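Local structure of peptide ABC transporter, peptide-binding protein (Thermus thermophilus, 2D5W) at residues Lys114-Arg126 and Thr486-Gly500. The protein binds oligopeptides, here a pentapeptide, and probably hands them to an ABC transporter for import across the membrane. Residues are numbered along the deposited sequence; the frame is centred on the assembly and turned at random.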
loop_
_atom_site.group_PDB
_atom_site.type_symbol
_atom_site.label_atom_id
_atom_site.label_comp_id
_atom_site.label_asym_id
_atom_site.label_seq_id
_atom_site.Cartn_x
_atom_site.Cartn_y
_atom_site.Cartn_z
ATOM N N LYS A 114 4.807 -23.282 -0.909
ATOM C CA LYS A 114 3.840 -23.527 0.148
ATOM C C LYS A 114 4.274 -22.847 1.440
ATOM O O LYS A 114 5.410 -22.994 1.887
ATOM C CB LYS A 114 3.667 -25.033 0.372
ATOM C CG LYS A 114 3.194 -25.810 -0.860
ATOM C CD LYS A 114 1.816 -25.367 -1.356
ATOM C CE LYS A 114 1.883 -24.088 -2.182
ATOM N NZ LYS A 114 0.547 -23.677 -2.696
ATOM N N GLY A 115 3.362 -22.085 2.029
ATOM C CA GLY A 115 3.684 -21.405 3.268
ATOM C C GLY A 115 4.342 -20.047 3.104
ATOM O O GLY A 115 4.691 -19.419 4.098
ATOM N N MET A 116 4.541 -19.600 1.865
ATOM C CA MET A 116 5.133 -18.286 1.619
ATOM C C MET A 116 4.112 -17.285 2.170
ATOM O O MET A 116 2.930 -17.364 1.839
ATOM C CB MET A 116 5.329 -18.081 0.115
ATOM C CG MET A 116 6.004 -16.772 -0.290
ATOM S SD MET A 116 7.691 -16.571 0.322
ATOM C CE MET A 116 8.501 -18.003 -0.403
ATOM N N PRO A 117 4.547 -16.338 3.023
ATOM C CA PRO A 117 3.611 -15.358 3.591
ATOM C C PRO A 117 3.165 -14.266 2.622
ATOM O O PRO A 117 3.343 -13.076 2.889
ATOM C CB PRO A 117 4.387 -14.804 4.785
ATOM C CG PRO A 117 5.796 -14.817 4.287
ATOM C CD PRO A 117 5.901 -16.160 3.584
ATOM N N VAL A 118 2.563 -14.671 1.510
ATOM C CA VAL A 118 2.111 -13.719 0.505
ATOM C C VAL A 118 0.947 -12.846 0.970
ATOM O O VAL A 118 0.114 -13.259 1.783
ATOM C CB VAL A 118 1.708 -14.443 -0.809
ATOM C CG1 VAL A 118 2.921 -15.166 -1.400
ATOM C CG2 VAL A 118 0.573 -15.432 -0.544
ATOM N N LEU A 119 0.905 -11.631 0.434
ATOM C CA LEU A 119 -0.139 -10.660 0.746
ATOM C C LEU A 119 -1.473 -11.044 0.127
ATOM O O LEU A 119 -2.528 -10.773 0.695
ATOM C CB LEU A 119 0.253 -9.285 0.210
ATOM C CG LEU A 119 1.485 -8.598 0.793
ATOM C CD1 LEU A 119 1.917 -7.455 -0.119
ATOM C CD2 LEU A 119 1.164 -8.091 2.189
ATOM N N ASN A 120 -1.421 -11.654 -1.051
ATOM C CA ASN A 120 -2.636 -12.049 -1.755
ATOM C C ASN A 120 -2.606 -13.514 -2.158
ATOM O O ASN A 120 -2.244 -13.860 -3.285
ATOM C CB ASN A 120 -2.851 -11.167 -2.992
ATOM C CG ASN A 120 -1.556 -10.798 -3.685
ATOM O OD1 ASN A 120 -0.735 -10.061 -3.137
ATOM N ND2 ASN A 120 -1.364 -11.307 -4.898
ATOM N N PRO A 121 -2.997 -14.398 -1.232
ATOM C CA PRO A 121 -3.017 -15.842 -1.487
ATOM C C PRO A 121 -3.985 -16.237 -2.601
ATOM O O PRO A 121 -3.833 -17.296 -3.207
ATOM C CB PRO A 121 -3.410 -16.433 -0.135
ATOM C CG PRO A 121 -2.949 -15.401 0.844
ATOM C CD PRO A 121 -3.311 -14.106 0.176
ATOM N N ASP A 122 -4.981 -15.397 -2.867
ATOM C CA ASP A 122 -5.938 -15.687 -3.932
ATOM C C ASP A 122 -5.229 -15.646 -5.283
ATOM O O ASP A 122 -5.375 -16.562 -6.093
ATOM C CB ASP A 122 -7.093 -14.678 -3.906
ATOM C CG ASP A 122 -7.966 -14.758 -5.148
ATOM O OD1 ASP A 122 -7.604 -14.140 -6.172
ATOM O OD2 ASP A 122 -9.004 -15.450 -5.101
ATOM N N PHE A 123 -4.464 -14.585 -5.524
ATOM C CA PHE A 123 -3.723 -14.436 -6.771
ATOM C C PHE A 123 -2.841 -15.658 -6.986
ATOM O O PHE A 123 -2.837 -16.265 -8.060
ATOM C CB PHE A 123 -2.838 -13.183 -6.709
ATOM C CG PHE A 123 -1.867 -13.052 -7.859
ATOM C CD1 PHE A 123 -2.225 -12.373 -9.020
ATOM C CD2 PHE A 123 -0.589 -13.604 -7.776
ATOM C CE1 PHE A 123 -1.328 -12.241 -10.079
ATOM C CE2 PHE A 123 0.316 -13.478 -8.833
ATOM C CZ PHE A 123 -0.057 -12.795 -9.985
ATOM N N TRP A 124 -2.105 -16.025 -5.945
ATOM C CA TRP A 124 -1.190 -17.144 -6.046
ATOM C C TRP A 124 -1.825 -18.511 -6.224
ATOM O O TRP A 124 -1.141 -19.482 -6.541
ATOM C CB TRP A 124 -0.218 -17.104 -4.866
ATOM C CG TRP A 124 0.771 -15.998 -5.073
ATOM C CD1 TRP A 124 0.814 -14.788 -4.439
ATOM C CD2 TRP A 124 1.783 -15.960 -6.082
ATOM N NE1 TRP A 124 1.791 -13.997 -5.001
ATOM C CE2 TRP A 124 2.401 -14.694 -6.011
ATOM C CE3 TRP A 124 2.225 -16.878 -7.045
ATOM C CZ2 TRP A 124 3.442 -14.320 -6.872
ATOM C CZ3 TRP A 124 3.256 -16.508 -7.900
ATOM C CH2 TRP A 124 3.852 -15.238 -7.806
ATOM N N GLU A 125 -3.138 -18.585 -6.048
ATOM C CA GLU A 125 -3.845 -19.842 -6.241
ATOM C C GLU A 125 -4.360 -19.960 -7.672
ATOM O O GLU A 125 -4.348 -21.045 -8.252
ATOM C CB GLU A 125 -5.030 -19.947 -5.275
ATOM C CG GLU A 125 -4.641 -20.238 -3.841
ATOM C CD GLU A 125 -4.109 -21.648 -3.657
ATOM O OE1 GLU A 125 -3.598 -21.951 -2.559
ATOM O OE2 GLU A 125 -4.210 -22.454 -4.607
ATOM N N ARG A 126 -4.782 -18.842 -8.255
ATOM C CA ARG A 126 -5.359 -18.872 -9.597
ATOM C C ARG A 126 -4.500 -18.374 -10.757
ATOM O O ARG A 126 -4.941 -18.407 -11.902
ATOM C CB ARG A 126 -6.683 -18.102 -9.584
ATOM C CG ARG A 126 -6.500 -16.620 -9.385
ATOM C CD ARG A 126 -7.799 -15.880 -9.074
ATOM N NE ARG A 126 -7.493 -14.460 -8.965
ATOM C CZ ARG A 126 -7.325 -13.657 -10.010
ATOM N NH1 ARG A 126 -7.016 -12.382 -9.828
ATOM N NH2 ARG A 126 -7.513 -14.121 -11.238
ATOM N N THR A 486 -11.212 -19.309 -4.667
ATOM C CA THR A 486 -9.958 -20.034 -4.501
ATOM C C THR A 486 -9.826 -20.710 -3.146
ATOM O O THR A 486 -8.956 -21.561 -2.956
ATOM C CB THR A 486 -8.760 -19.086 -4.663
ATOM O OG1 THR A 486 -8.908 -17.982 -3.758
ATOM C CG2 THR A 486 -8.677 -18.562 -6.090
ATOM N N GLY A 487 -10.684 -20.327 -2.206
ATOM C CA GLY A 487 -10.621 -20.894 -0.872
ATOM C C GLY A 487 -9.485 -20.298 -0.055
ATOM O O GLY A 487 -9.194 -20.763 1.047
ATOM N N ALA A 488 -8.846 -19.262 -0.587
ATOM C CA ALA A 488 -7.731 -18.615 0.100
ATOM C C ALA A 488 -8.183 -17.758 1.280
ATOM O O ALA A 488 -9.018 -16.865 1.124
ATOM C CB ALA A 488 -6.943 -17.763 -0.885
ATOM N N ILE A 489 -7.629 -18.037 2.456
ATOM C CA ILE A 489 -7.950 -17.282 3.664
ATOM C C ILE A 489 -7.084 -16.026 3.666
ATOM O O ILE A 489 -5.868 -16.095 3.472
ATOM C CB ILE A 489 -7.700 -18.132 4.923
ATOM C CG1 ILE A 489 -8.697 -19.296 4.947
ATOM C CG2 ILE A 489 -7.841 -17.278 6.175
ATOM C CD1 ILE A 489 -8.557 -20.219 6.135
ATOM N N MET A 490 -7.718 -14.881 3.899
ATOM C CA MET A 490 -7.027 -13.600 3.849
ATOM C C MET A 490 -6.654 -12.974 5.192
ATOM O O MET A 490 -6.170 -11.842 5.231
ATOM C CB MET A 490 -7.874 -12.610 3.041
ATOM C CG MET A 490 -8.535 -13.207 1.789
ATOM S SD MET A 490 -7.414 -13.898 0.538
ATOM C CE MET A 490 -6.716 -12.401 -0.127
ATOM N N VAL A 491 -6.883 -13.698 6.285
ATOM C CA VAL A 491 -6.549 -13.210 7.625
ATOM C C VAL A 491 -5.214 -13.839 8.006
ATOM O O VAL A 491 -5.113 -15.056 8.131
ATOM C CB VAL A 491 -7.619 -13.629 8.656
ATOM C CG1 VAL A 491 -7.205 -13.188 10.051
ATOM C CG2 VAL A 491 -8.961 -13.015 8.283
ATOM N N PRO A 492 -4.171 -13.019 8.210
ATOM C CA PRO A 492 -2.869 -13.590 8.566
ATOM C C PRO A 492 -2.756 -14.144 9.978
ATOM O O PRO A 492 -2.885 -13.413 10.956
ATOM C CB PRO A 492 -1.901 -12.435 8.309
ATOM C CG PRO A 492 -2.732 -11.229 8.628
ATOM C CD PRO A 492 -4.080 -11.558 8.025
ATOM N N THR A 493 -2.523 -15.450 10.068
ATOM C CA THR A 493 -2.354 -16.132 11.344
ATOM C C THR A 493 -1.379 -17.275 11.116
ATOM O O THR A 493 -1.041 -17.605 9.979
ATOM C CB THR A 493 -3.670 -16.756 11.869
ATOM O OG1 THR A 493 -4.022 -17.878 11.052
ATOM C CG2 THR A 493 -4.800 -15.738 11.852
ATOM N N LYS A 494 -0.932 -17.888 12.202
ATOM C CA LYS A 494 -0.018 -19.010 12.099
ATOM C C LYS A 494 -0.671 -20.115 11.267
ATOM O O LYS A 494 0.001 -20.805 10.500
ATOM C CB LYS A 494 0.314 -19.528 13.500
ATOM C CG LYS A 494 1.218 -20.747 13.533
ATOM C CD LYS A 494 1.511 -21.167 14.968
ATOM C CE LYS A 494 0.232 -21.488 15.728
ATOM N NZ LYS A 494 0.504 -21.859 17.146
ATOM N N GLU A 495 -1.987 -20.257 11.408
ATOM C CA GLU A 495 -2.731 -21.293 10.698
ATOM C C GLU A 495 -2.745 -21.182 9.176
ATOM O O GLU A 495 -2.898 -22.194 8.491
ATOM C CB GLU A 495 -4.174 -21.359 11.212
ATOM C CG GLU A 495 -4.329 -21.889 12.636
ATOM C CD GLU A 495 -3.699 -20.986 13.677
ATOM O OE1 GLU A 495 -3.974 -19.768 13.650
ATOM O OE2 GLU A 495 -2.935 -21.495 14.527
ATOM N N ASN A 496 -2.610 -19.974 8.632
ATOM C CA ASN A 496 -2.587 -19.841 7.176
ATOM C C ASN A 496 -1.225 -19.324 6.704
ATOM O O ASN A 496 -1.098 -18.753 5.619
ATOM C CB ASN A 496 -3.725 -18.930 6.689
ATOM C CG ASN A 496 -3.384 -17.461 6.770
ATOM O OD1 ASN A 496 -2.593 -17.039 7.612
ATOM N ND2 ASN A 496 -4.001 -16.666 5.903
ATOM N N ASN A 497 -0.207 -19.546 7.531
ATOM C CA ASN A 497 1.155 -19.138 7.219
ATOM C C ASN A 497 1.321 -17.633 7.053
ATOM O O ASN A 497 2.122 -17.163 6.246
ATOM C CB ASN A 497 1.643 -19.888 5.977
ATOM C CG ASN A 497 1.529 -21.391 6.139
ATOM O OD1 ASN A 497 0.668 -22.029 5.534
ATOM N ND2 ASN A 497 2.385 -21.960 6.978
ATOM N N TYR A 498 0.549 -16.888 7.837
ATOM C CA TYR A 498 0.600 -15.430 7.860
ATOM C C TYR A 498 0.350 -14.758 6.516
ATOM O O TYR A 498 1.023 -13.784 6.162
ATOM C CB TYR A 498 1.947 -14.976 8.432
ATOM C CG TYR A 498 2.282 -15.627 9.755
ATOM C CD1 TYR A 498 3.101 -16.754 9.811
ATOM C CD2 TYR A 498 1.766 -15.126 10.948
ATOM C CE1 TYR A 498 3.401 -17.366 11.028
ATOM C CE2 TYR A 498 2.059 -15.732 12.171
ATOM C CZ TYR A 498 2.876 -16.847 12.200
ATOM O OH TYR A 498 3.167 -17.444 13.407
ATOM N N GLN A 499 -0.637 -15.262 5.784
ATOM C CA GLN A 499 -0.984 -14.710 4.480
ATOM C C GLN A 499 -2.187 -13.772 4.555
ATOM O O GLN A 499 -3.058 -13.926 5.416
ATOM C CB GLN A 499 -1.299 -15.846 3.501
ATOM C CG GLN A 499 -0.165 -16.845 3.327
ATOM C CD GLN A 499 -0.544 -18.049 2.477
ATOM O OE1 GLN A 499 -1.718 -18.418 2.377
ATOM N NE2 GLN A 499 0.457 -18.685 1.879
ATOM N N GLY A 500 -2.232 -12.795 3.655
ATOM C CA GLY A 500 -3.362 -11.883 3.627
ATOM C C GLY A 500 -3.190 -10.545 4.317
ATOM O O GLY A 500 -2.218 -10.319 5.041
HETATM O O HOH W 1 4.801 -17.988 6.352
HETATM O O HOH W 2 0.697 -21.464 0.737
#
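G115-L119 and N497-G500 are two irregular loops that run alongside each other in the same direction, joined by one direct backbone bond, from G500 N to V118 O (3.0 Å). Q499 illustrates how a side-chain amide can add a second link between two such loops. Its chain, extended beyond CG (chi2 174°), delivers NE2 to M116 O at 2.8 Å, nearly straight at 163° and with M116 O close to the plane of the Q499 amide. V118 N takes the same carbonyl from the opposite face, closing the inverse gamma turn centred on P117, so two donors grip one oxygen. A water accepts from both Q499 NE2 and G115 N, and a second donates to G115 O and N497 O. Beside them, the carboxamide of N497 lies against the CA of G115 (CG to CA 3.6 Å), while its ND2 is bonded to the carbonyl of P178.

Farther along, P121 points its ring at the 486-500 loop: its CB meets the methyl of A488 at 3.8 Å, and its CD meets CE of M490, whose chain bends back at chi2 and chi3 to get there. L119 and N120, just before it, reach apolar side chains of the bound peptide. At the far end T486 OG1 donates to D122 OD2 (2.9 Å), from above the carboxylate plane. With CG anti to the backbone N (chi1 169°), the D122 carboxylate is carried to where it meets both T486 and R126, whose NE forms a salt bridge on the syn side of OD1. Y145 bonds to OD2, and together these partners should restrain the group's rotation and stabilise its negative charge.

The contact thus joins helix 121-126 and the loop leading into it, where M116 and P117 pack on helix 182-194, to the long loop between strand 463-469 and helix 509-518.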